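Hypothetical protein Atu0240 (PDB 2GAX) is of unknown function, belongs to the DUF2000 family of the PTH2 clan, and folds as a mixed beta sheet packed with helices on both faces. Local coordinates at residues K5-L10 with K122-I127; L20-F25 with K111-A116; G29-A32 with E36-G39; M115-D120 with K126-A131. All blocks are in the same frame, centred on the assembly; numbering follows the deposited sequence.

Contact 1. Residues K5-L10 with K122-I127; sequences KIAVIL and KIVDKI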
loop_
_atom_site.group_PDB
_atom_site.type_symbol
_atom_site.label_atom_id
_atom_site.label_comp_id
_atom_site.label_asym_id
_atom_site.label_seq_id
_atom_site.Cartn_x
_atom_site.Cartn_y
_atom_site.Cartn_z
ATOM N N LYS A 5 -5.225 -2.211 11.188
ATOM C CA LYS A 5 -3.992 -1.469 10.999
ATOM C C LYS A 5 -3.772 -1.259 9.495
ATOM O O LYS A 5 -4.055 -2.160 8.705
ATOM C CB LYS A 5 -2.819 -2.266 11.590
ATOM C CG LYS A 5 -1.453 -1.659 11.338
ATOM C CD LYS A 5 -0.321 -2.567 11.808
ATOM C CE LYS A 5 1.001 -2.064 11.239
ATOM N NZ LYS A 5 2.244 -2.728 11.777
ATOM N N ILE A 6 -3.259 -0.086 9.118
ATOM C CA ILE A 6 -2.879 0.204 7.726
ATOM C C ILE A 6 -1.357 0.161 7.590
ATOM O O ILE A 6 -0.632 0.872 8.287
ATOM C CB ILE A 6 -3.421 1.584 7.223
ATOM C CG1 ILE A 6 -4.943 1.645 7.329
ATOM C CG2 ILE A 6 -3.017 1.831 5.767
ATOM C CD1 ILE A 6 -5.523 3.001 6.985
ATOM N N ALA A 7 -0.880 -0.687 6.688
ATOM C CA ALA A 7 0.531 -0.834 6.452
ATOM C C ALA A 7 0.840 -0.715 4.972
ATOM O O ALA A 7 0.092 -1.215 4.125
ATOM C CB ALA A 7 1.022 -2.159 6.989
ATOM N N VAL A 8 1.942 -0.033 4.683
ATOM C CA VAL A 8 2.486 0.071 3.337
ATOM C C VAL A 8 3.868 -0.582 3.352
ATOM O O VAL A 8 4.681 -0.247 4.200
ATOM C CB VAL A 8 2.655 1.554 2.938
ATOM C CG1 VAL A 8 3.367 1.677 1.585
ATOM C CG2 VAL A 8 1.315 2.281 2.929
ATOM N N ILE A 9 4.131 -1.508 2.427
ATOM C CA ILE A 9 5.443 -2.162 2.311
ATOM C C ILE A 9 6.060 -1.935 0.925
ATOM O O ILE A 9 5.509 -2.347 -0.103
ATOM C CB ILE A 9 5.420 -3.702 2.615
ATOM C CG1 ILE A 9 4.583 -4.045 3.842
ATOM C CG2 ILE A 9 6.843 -4.252 2.807
ATOM C CD1 ILE A 9 3.131 -4.453 3.541
ATOM N N LEU A 10 7.230 -1.301 0.917
ATOM C CA LEU A 10 7.918 -0.931 -0.312
ATOM C C LEU A 10 9.151 -1.786 -0.544
ATOM O O LEU A 10 9.744 -2.300 0.400
ATOM C CB LEU A 10 8.321 0.547 -0.242
ATOM C CG LEU A 10 7.137 1.500 -0.021
ATOM C CD1 LEU A 10 7.619 2.898 0.313
ATOM C CD2 LEU A 10 6.177 1.511 -1.231
ATOM N N LYS A 122 -3.836 -7.936 14.301
ATOM C CA LYS A 122 -3.008 -9.133 14.547
ATOM C C LYS A 122 -2.644 -9.860 13.241
ATOM O O LYS A 122 -1.515 -10.345 13.071
ATOM C CB LYS A 122 -3.702 -10.081 15.540
ATOM C CG LYS A 122 -4.088 -9.420 16.882
ATOM C CD LYS A 122 -4.415 -10.445 17.982
ATOM C CE LYS A 122 -3.139 -11.089 18.572
ATOM N NZ LYS A 122 -2.451 -10.234 19.607
ATOM N N ILE A 123 -3.608 -9.899 12.322
ATOM C CA ILE A 123 -3.431 -10.457 10.987
ATOM C C ILE A 123 -2.355 -9.695 10.194
ATOM O O ILE A 123 -1.481 -10.319 9.589
ATOM C CB ILE A 123 -4.793 -10.509 10.215
ATOM C CG1 ILE A 123 -5.625 -11.699 10.712
ATOM C CG2 ILE A 123 -4.579 -10.641 8.709
ATOM C CD1 ILE A 123 -7.124 -11.602 10.431
ATOM N N VAL A 124 -2.424 -8.357 10.212
ATOM C CA VAL A 124 -1.436 -7.515 9.520
ATOM C C VAL A 124 -0.001 -7.815 9.963
ATOM O O VAL A 124 0.897 -7.934 9.129
ATOM C CB VAL A 124 -1.743 -6.004 9.678
ATOM C CG1 VAL A 124 -0.620 -5.151 9.094
ATOM C CG2 VAL A 124 -3.065 -5.662 9.005
ATOM N N ASP A 125 0.208 -7.936 11.274
ATOM C CA ASP A 125 1.531 -8.252 11.831
ATOM C C ASP A 125 2.079 -9.616 11.374
ATOM O O ASP A 125 3.284 -9.764 11.144
ATOM C CB ASP A 125 1.487 -8.180 13.361
ATOM C CG ASP A 125 1.194 -6.784 13.872
ATOM O OD1 ASP A 125 1.737 -5.804 13.308
ATOM O OD2 ASP A 125 0.421 -6.670 14.847
ATOM N N LYS A 126 1.194 -10.605 11.251
ATOM C CA LYS A 126 1.546 -11.911 10.673
ATOM C C LYS A 126 1.909 -11.813 9.184
ATOM O O LYS A 126 2.858 -12.443 8.720
ATOM C CB LYS A 126 0.397 -12.909 10.860
ATOM C CG LYS A 126 0.210 -13.372 12.308
ATOM C CD LYS A 126 -0.953 -14.354 12.462
ATOM C CE LYS A 126 -0.865 -15.097 13.796
ATOM N NZ LYS A 126 0.426 -15.853 13.944
ATOM N N ILE A 127 1.138 -11.023 8.441
ATOM C CA ILE A 127 1.355 -10.879 7.011
ATOM C C ILE A 127 2.703 -10.213 6.738
ATOM O O ILE A 127 3.477 -10.686 5.905
ATOM C CB ILE A 127 0.185 -10.111 6.350
ATOM C CG1 ILE A 127 -1.020 -11.037 6.192
ATOM C CG2 ILE A 127 0.596 -9.522 5.003
ATOM C CD1 ILE A 127 -2.331 -10.317 5.936
#
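Lys5 lays its aliphatic chain across the methyl CG1 of Val124, with Lys5 CD 3.8 Å from Val124 CG1. The chain is extended throughout; with CG anti to the backbone N (chi1 174°), it runs past the valine and carries the ammonium group on to the next residue of the helix. There Lys5 NZ meets Asp125 OD1 at 3.5 Å, a salt bridge whose hydrogen bond is weak at this length, and the two side chains meet nearly at right angles. Val124 CG1 also rests on Ala7, with Ala7 CB 4.0 Å from Val124 CG1. Its other methyl turns to the strand backbone, Val124 CG2 lying 3.7 Å from Lys5 O. One buried valine thus touches two strand residues that face the helix, while the charged pair closes the more open side. The axes of the short segments approach to 8.7 Å and run nearly parallel, at 21°. Strand 4-11 lies between two neighbours: Lys5 and Ala7 pair through the backbone with Ala119 and Leu117 of strand 112-120, and Ile6 and Val8 with strand 58-63. Beside helix 121-127 lies helix 65-77, whose Ile71 and Ser75 touch Ile127.

Contact 2. Residues L20-F25 with K111-A116; sequences LNVTAF and KVVGMA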
loop_
_atom_site.group_PDB
_atom_site.type_symbol
_atom_site.label_atom_id
_atom_site.label_comp_id
_atom_site.label_asym_id
_atom_site.label_seq_id
_atom_site.Cartn_x
_atom_site.Cartn_y
_atom_site.Cartn_z
ATOM N N LEU A 20 7.706 7.250 -3.166
ATOM C CA LEU A 20 6.646 8.244 -2.963
ATOM C C LEU A 20 5.511 8.029 -3.969
ATOM O O LEU A 20 4.342 7.961 -3.567
ATOM C CB LEU A 20 7.209 9.662 -3.026
ATOM C CG LEU A 20 8.193 10.087 -1.911
ATOM C CD1 LEU A 20 9.061 11.295 -2.302
ATOM C CD2 LEU A 20 7.523 10.346 -0.591
ATOM N N ASN A 21 5.860 7.895 -5.254
ATOM C CA ASN A 21 4.891 7.528 -6.304
ATOM C C ASN A 21 4.082 6.267 -5.935
ATOM O O ASN A 21 2.845 6.301 -5.953
ATOM C CB ASN A 21 5.617 7.367 -7.651
ATOM C CG ASN A 21 4.693 6.956 -8.790
ATOM O OD1 ASN A 21 4.232 5.809 -8.860
ATOM N ND2 ASN A 21 4.467 7.869 -9.719
ATOM N N VAL A 22 4.776 5.167 -5.609
ATOM C CA VAL A 22 4.116 3.887 -5.259
ATOM C C VAL A 22 3.200 4.041 -4.027
ATOM O O VAL A 22 2.080 3.498 -4.000
ATOM C CB VAL A 22 5.143 2.736 -5.038
ATOM C CG1 VAL A 22 4.442 1.488 -4.504
ATOM C CG2 VAL A 22 5.855 2.389 -6.368
ATOM N N THR A 23 3.666 4.791 -3.031
ATOM C CA THR A 23 2.909 4.992 -1.776
ATOM C C THR A 23 1.608 5.727 -2.082
ATOM O O THR A 23 0.539 5.351 -1.582
ATOM C CB THR A 23 3.725 5.754 -0.715
ATOM O OG1 THR A 23 4.842 4.942 -0.317
ATOM C CG2 THR A 23 2.872 6.103 0.544
ATOM N N ALA A 24 1.711 6.737 -2.940
ATOM C CA ALA A 24 0.558 7.546 -3.313
ATOM C C ALA A 24 -0.501 6.664 -3.977
ATOM O O ALA A 24 -1.678 6.691 -3.583
ATOM C CB ALA A 24 0.988 8.662 -4.227
ATOM N N PHE A 25 -0.078 5.866 -4.962
ATOM C CA PHE A 25 -1.004 4.972 -5.650
ATOM C C PHE A 25 -1.581 3.891 -4.755
ATOM O O PHE A 25 -2.791 3.659 -4.747
ATOM C CB PHE A 25 -0.341 4.368 -6.874
ATOM C CG PHE A 25 -0.314 5.297 -8.039
ATOM C CD1 PHE A 25 -1.422 5.403 -8.875
ATOM C CD2 PHE A 25 0.795 6.088 -8.294
ATOM C CE1 PHE A 25 -1.416 6.284 -9.964
ATOM C CE2 PHE A 25 0.813 6.966 -9.390
ATOM C CZ PHE A 25 -0.284 7.054 -10.221
ATOM N N LYS A 111 7.194 -8.940 -9.966
ATOM C CA LYS A 111 8.211 -8.151 -9.271
ATOM C C LYS A 111 7.481 -7.039 -8.529
ATOM O O LYS A 111 7.381 -5.927 -9.015
ATOM C CB LYS A 111 9.246 -7.581 -10.241
ATOM C CG LYS A 111 10.072 -8.633 -10.950
ATOM C CD LYS A 111 10.769 -8.051 -12.184
ATOM C CE LYS A 111 11.980 -8.891 -12.578
ATOM N NZ LYS A 111 12.116 -9.006 -14.065
ATOM N N VAL A 112 6.914 -7.376 -7.373
ATOM C CA VAL A 112 6.202 -6.394 -6.570
ATOM C C VAL A 112 7.174 -5.350 -6.058
ATOM O O VAL A 112 8.238 -5.683 -5.526
ATOM C CB VAL A 112 5.458 -7.016 -5.383
ATOM C CG1 VAL A 112 4.702 -5.940 -4.605
ATOM C CG2 VAL A 112 4.472 -8.071 -5.877
ATOM N N VAL A 113 6.805 -4.087 -6.249
ATOM C CA VAL A 113 7.579 -2.976 -5.702
ATOM C C VAL A 113 6.887 -2.310 -4.507
ATOM O O VAL A 113 7.505 -1.557 -3.761
ATOM C CB VAL A 113 7.984 -1.963 -6.795
ATOM C CG1 VAL A 113 8.835 -2.673 -7.861
ATOM C CG2 VAL A 113 6.750 -1.312 -7.445
ATOM N N GLY A 114 5.607 -2.608 -4.309
ATOM C CA GLY A 114 4.894 -2.089 -3.144
ATOM C C GLY A 114 3.568 -2.783 -2.947
ATOM O O GLY A 114 2.974 -3.267 -3.901
HETATM N N MSE A 115 3.128 -2.824 -1.695
HETATM C CA MSE A 115 1.817 -3.339 -1.320
HETATM C C MSE A 115 1.319 -2.564 -0.115
HETATM O O MSE A 115 2.110 -2.138 0.732
HETATM C CB MSE A 115 1.889 -4.824 -0.971
HETATM C CG MSE A 115 0.532 -5.475 -0.709
HETATM SE SE MSE A 115 0.716 -7.379 -0.189
HETATM C CE MSE A 115 0.553 -7.206 1.749
ATOM N N ALA A 116 0.012 -2.362 -0.044
ATOM C CA ALA A 116 -0.596 -1.806 1.154
ATOM C C ALA A 116 -1.784 -2.636 1.496
ATOM O O ALA A 116 -2.472 -3.151 0.613
ATOM C CB ALA A 116 -1.043 -0.366 0.953
#
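Val22 of the helix sets one methyl on each of two successive strand residues, Val113 and Gly114. Its CG1 is anti to the backbone N (chi1 173°), which points that methyl at the glycine, and Val22 CG1 ends 3.9 Å from Gly114 CA. With no side chain on Gly114, the methyl packs directly against the strand backbone, and the nearest CA atoms of the two segments, those of Val22 and Gly114, come to 6.4 Å. The second methyl, beside the backbone N of Val22, meets the valine: Val22 CG2 lies 4.0 Å from Val113 CG2. The two side chains cross at about a right angle and touch through these methyls. Val113 has a different rotamer (chi1 -60°), with CG2 in the crowded position between its N and carbonyl carbon, and this is the methyl that meets the helix. Two neighbouring strand residues can face the same helix because they form a classic beta bulge opposite Tyr85; the psi of -14° at Val113 marks the departure from regular extended backbone. The contact is purely apolar and fully buried. Around it, Val22 also touches Leu10 of strand 4-11, Tyr85 of strand 83-86 and Phe90 of a loop, while Val112 and Met115 turn to the other face of the sheet and pack on His72 and Ile71 of helix 65-77.

Contact 3. Residues G29-A32 with E36-G39; sequences GIVA and EIIG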
loop_
_atom_site.group_PDB
_atom_site.type_symbol
_atom_site.label_atom_id
_atom_site.label_comp_id
_atom_site.label_asym_id
_atom_site.label_seq_id
_atom_site.Cartn_x
_atom_site.Cartn_y
_atom_site.Cartn_z
ATOM N N GLY A 29 -5.847 3.215 -3.412
ATOM C CA GLY A 29 -6.589 1.933 -3.332
ATOM C C GLY A 29 -7.145 1.664 -1.942
ATOM O O GLY A 29 -8.270 1.154 -1.787
ATOM N N ILE A 30 -6.351 1.979 -0.924
ATOM C CA ILE A 30 -6.788 1.806 0.466
ATOM C C ILE A 30 -8.027 2.653 0.771
ATOM O O ILE A 30 -8.981 2.171 1.372
ATOM C CB ILE A 30 -5.620 2.076 1.449
ATOM C CG1 ILE A 30 -4.523 1.034 1.236
ATOM C CG2 ILE A 30 -6.086 2.192 2.937
ATOM C CD1 ILE A 30 -4.841 -0.384 1.726
ATOM N N VAL A 31 -8.026 3.904 0.319
ATOM C CA VAL A 31 -9.180 4.786 0.525
ATOM C C VAL A 31 -10.402 4.312 -0.271
ATOM O O VAL A 31 -11.533 4.265 0.277
ATOM C CB VAL A 31 -8.820 6.258 0.247
ATOM C CG1 VAL A 31 -10.024 7.144 0.423
ATOM C CG2 VAL A 31 -7.715 6.699 1.204
ATOM N N ALA A 32 -10.179 3.912 -1.529
ATOM C CA ALA A 32 -11.259 3.392 -2.382
ATOM C C ALA A 32 -11.945 2.201 -1.706
ATOM O O ALA A 32 -13.170 2.113 -1.712
ATOM C CB ALA A 32 -10.718 2.975 -3.758
ATOM N N GLU A 36 -14.603 4.876 4.810
ATOM C CA GLU A 36 -14.852 5.184 6.220
ATOM C C GLU A 36 -13.625 5.719 6.993
ATOM O O GLU A 36 -13.777 6.304 8.073
ATOM C CB GLU A 36 -15.420 3.939 6.928
ATOM C CG GLU A 36 -16.795 3.495 6.419
ATOM C CD GLU A 36 -16.750 2.613 5.153
ATOM O OE1 GLU A 36 -15.659 2.165 4.721
ATOM O OE2 GLU A 36 -17.840 2.368 4.585
ATOM N N ILE A 37 -12.417 5.543 6.454
ATOM C CA ILE A 37 -11.221 6.077 7.136
ATOM C C ILE A 37 -11.090 7.606 7.016
ATOM O O ILE A 37 -10.368 8.234 7.773
ATOM C CB ILE A 37 -9.886 5.349 6.744
ATOM C CG1 ILE A 37 -9.456 5.681 5.315
ATOM C CG2 ILE A 37 -9.995 3.825 6.956
ATOM C CD1 ILE A 37 -7.969 5.386 5.008
ATOM N N ILE A 38 -11.821 8.209 6.080
ATOM C CA ILE A 38 -11.737 9.639 5.879
ATOM C C ILE A 38 -12.529 10.387 6.958
ATOM O O ILE A 38 -13.707 10.101 7.186
ATOM C CB ILE A 38 -12.205 10.021 4.456
ATOM C CG1 ILE A 38 -11.298 9.378 3.377
ATOM C CG2 ILE A 38 -12.327 11.531 4.299
ATOM C CD1 ILE A 38 -9.810 9.596 3.532
ATOM N N GLY A 39 -11.884 11.341 7.621
ATOM C CA GLY A 39 -12.580 12.120 8.647
ATOM C C GLY A 39 -13.226 13.422 8.227
ATOM O O GLY A 39 -13.681 13.578 7.089
#
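The chain leaves the last turns of helix 16-33, turns away from the helix direction within a few residues and passes through a short 3-10 segment at 36-37, which brings the CA atoms of Val31 and Ile37 to 7.0 Å, the nearest such pair of the two segments. Val31 carries the contact, because its two methyls are shared out between successive isoleucines. CG1, anti to the backbone N (chi1 178°), reaches Ile38, where Val31 CG1 is 3.9 Å from Ile38 CG1. Ile38 CD1 touches the same methyl at 4.0 Å from Val31 CG1, since the folded ethyl arm of Ile38 (chi2 -52°) keeps CG1 and CD1 both close to it. The axes of these two side chains are nearly perpendicular. CG2 of Val31 meets the other isoleucine, at 4.0 Å from Ile37 CD1. For Ile37, chi1 of 71° places CG1 between its own N and carbonyl carbon, and the arm then extends toward the helix and ends in the terminal methyl. That methyl also approaches the preceding helix residue, more loosely, with Ile30 CG2 4.2 Å from Ile37 CD1. All of the touching groups are hydrocarbon, so the turn is held to the helix by shape and burial; Ile30 and Ile37 are the buried members, with Val31 and Ile38 nearer the surface. Beyond the two segments, Ile37 and Gly39 bond through their backbones to Ile55 and Leu53, Ile38 rests on Pro52, and strand 112-120 packs against both segments, Ala116 touching Ile30 and Arg118 touching Ile37.

Contact 4. Residues M115-D120 with K126-A131; sequences MALRAD and KITKGA
This is a buried, apolar strand-to-helix contact in which Met115 and Leu117 of strand 112-120 pack against Ile127 and Thr128, at the end of the helix that follows the strand. Leu117 and Ile127 reach for each other tip to tip, with Leu117 CD1 3.7 Å from Ile127 CD1. Ile127 CG2 serves two partners: it lies 4.0 Å from Leu117 CD1 and equally far, 4.0 Å, from CE of Met115, a selenomethionine. The Met115 chain is extended as far as SE and bends only at its last torsion (chi3 99°), which turns the methyl onto the isoleucine. Leu117 CD2 lies 4.2 Å from Thr128 CG2, a looser touch; the threonine hydroxyl is engaged with Val124 O in the preceding helical turn. From Thr128 the chain enters a type II turn, closed by Ala131 N to Thr128 O at 3.1 Å, with Gly130 at positive phi (110°). Arg74 of helix 65-77 bonds to Ile127 O and Lys129 O, and Lys70 also reaches Lys129 O. Strand 112-120, helix 121-127 and strand 132-133 form a beta-alpha-beta crossover: the two strands are parallel, with strands 4-11 and 58-63 between them in the sheet.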
loop_
_atom_site.group_PDB
_atom_site.type_symbol
_atom_site.label_atom_id
_atom_site.label_comp_id
_atom_site.label_asym_id
_atom_site.label_seq_id
_atom_site.Cartn_x
_atom_site.Cartn_y
_atom_site.Cartn_z
HETATM N N MSE A 115 3.128 -2.824 -1.695
HETATM C CA MSE A 115 1.817 -3.339 -1.320
HETATM C C MSE A 115 1.319 -2.564 -0.115
HETATM O O MSE A 115 2.110 -2.138 0.732
HETATM C CB MSE A 115 1.889 -4.824 -0.971
HETATM C CG MSE A 115 0.532 -5.475 -0.709
HETATM SE SE MSE A 115 0.716 -7.379 -0.189
HETATM C CE MSE A 115 0.553 -7.206 1.749
ATOM N N ALA A 116 0.012 -2.362 -0.044
ATOM C CA ALA A 116 -0.596 -1.806 1.154
ATOM C C ALA A 116 -1.784 -2.636 1.496
ATOM O O ALA A 116 -2.472 -3.151 0.613
ATOM C CB ALA A 116 -1.043 -0.366 0.953
ATOM N N LEU A 117 -2.066 -2.697 2.786
ATOM C CA LEU A 117 -3.236 -3.412 3.270
ATOM C C LEU A 117 -3.808 -2.730 4.504
ATOM O O LEU A 117 -3.099 -1.991 5.213
ATOM C CB LEU A 117 -2.872 -4.867 3.566
ATOM C CG LEU A 117 -2.025 -5.234 4.795
ATOM C CD1 LEU A 117 -2.216 -6.726 5.145
ATOM C CD2 LEU A 117 -0.543 -4.885 4.621
ATOM N N ARG A 118 -5.094 -2.974 4.730
ATOM C CA ARG A 118 -5.783 -2.617 5.956
ATOM C C ARG A 118 -6.539 -3.870 6.393
ATOM O O ARG A 118 -7.424 -4.352 5.672
ATOM C CB ARG A 118 -6.772 -1.483 5.719
ATOM C CG ARG A 118 -7.658 -1.161 6.929
ATOM C CD ARG A 118 -8.613 -0.019 6.606
ATOM N NE ARG A 118 -9.275 0.477 7.810
ATOM C CZ ARG A 118 -10.374 -0.062 8.340
ATOM N NH1 ARG A 118 -10.969 -1.101 7.757
ATOM N NH2 ARG A 118 -10.897 0.467 9.443
ATOM N N ALA A 119 -6.186 -4.391 7.564
ATOM C CA ALA A 119 -6.827 -5.596 8.086
ATOM C C ALA A 119 -6.707 -5.669 9.603
ATOM O O ALA A 119 -5.934 -4.919 10.207
ATOM C CB ALA A 119 -6.208 -6.829 7.464
ATOM N N ASP A 120 -7.467 -6.578 10.215
ATOM C CA ASP A 120 -7.398 -6.752 11.663
ATOM C C ASP A 120 -5.950 -6.767 12.108
ATOM O O ASP A 120 -5.111 -7.455 11.528
ATOM C CB ASP A 120 -8.163 -7.995 12.132
ATOM C CG ASP A 120 -9.616 -7.681 12.512
ATOM O OD1 ASP A 120 -10.063 -8.145 13.590
ATOM O OD2 ASP A 120 -10.314 -6.957 11.756
ATOM N N LYS A 126 1.194 -10.605 11.251
ATOM C CA LYS A 126 1.546 -11.911 10.673
ATOM C C LYS A 126 1.909 -11.813 9.184
ATOM O O LYS A 126 2.858 -12.443 8.720
ATOM C CB LYS A 126 0.397 -12.909 10.860
ATOM C CG LYS A 126 0.210 -13.372 12.308
ATOM C CD LYS A 126 -0.953 -14.354 12.462
ATOM C CE LYS A 126 -0.865 -15.097 13.796
ATOM N NZ LYS A 126 0.426 -15.853 13.944
ATOM N N ILE A 127 1.138 -11.023 8.441
ATOM C CA ILE A 127 1.355 -10.879 7.011
ATOM C C ILE A 127 2.703 -10.213 6.738
ATOM O O ILE A 127 3.477 -10.686 5.905
ATOM C CB ILE A 127 0.185 -10.111 6.350
ATOM C CG1 ILE A 127 -1.020 -11.037 6.192
ATOM C CG2 ILE A 127 0.596 -9.522 5.003
ATOM C CD1 ILE A 127 -2.331 -10.317 5.936
ATOM N N THR A 128 2.990 -9.148 7.486
ATOM C CA THR A 128 4.149 -8.291 7.239
ATOM C C THR A 128 5.440 -8.780 7.913
ATOM O O THR A 128 6.465 -8.099 7.853
ATOM C CB THR A 128 3.876 -6.833 7.692
ATOM O OG1 THR A 128 3.752 -6.793 9.121
ATOM C CG2 THR A 128 2.596 -6.280 7.048
ATOM N N LYS A 129 5.397 -9.953 8.547
ATOM C CA LYS A 129 6.585 -10.523 9.208
ATOM C C LYS A 129 7.810 -10.513 8.299
ATOM O O LYS A 129 7.752 -10.947 7.143
ATOM C CB LYS A 129 6.302 -11.948 9.690
ATOM C CG LYS A 129 7.354 -12.530 10.631
ATOM C CD LYS A 129 7.032 -13.992 10.923
ATOM C CE LYS A 129 8.149 -14.689 11.676
ATOM N NZ LYS A 129 7.841 -16.137 11.823
ATOM N N GLY A 130 8.919 -10.014 8.828
ATOM C CA GLY A 130 10.157 -9.943 8.071
ATOM C C GLY A 130 10.527 -8.514 7.718
ATOM O O GLY A 130 11.702 -8.127 7.827
ATOM N N ALA A 131 9.521 -7.735 7.314
ATOM C CA ALA A 131 9.705 -6.347 6.883
ATOM C C ALA A 131 10.244 -5.438 7.989
ATOM O O ALA A 131 9.986 -5.653 9.168
ATOM C CB ALA A 131 8.390 -5.785 6.325
#

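Overall arrangement
From the N terminus, strand 4-11 opens contact 1, which closes only at helix 121-127, spanning most of the chain. Within that span, helix 16-33 opens contact 2, closed by the start of strand 112-120, and inside contact 2 lies the short loop of contact 3. Contact 4 begins on the strand where contact 2 ends, sharing Met115 and Ala116, and ends on contact 1's helix, the two centres about 2 Å apart. Contacts 1 and 4 fasten one helix to two adjacent strands, paired in part by a probable hydrogen bond, Ile9 N to Met115 O at 2.7 Å. Contact 2 packs helix 16-33 on the opposite face, and contact 3 the following loop on its end.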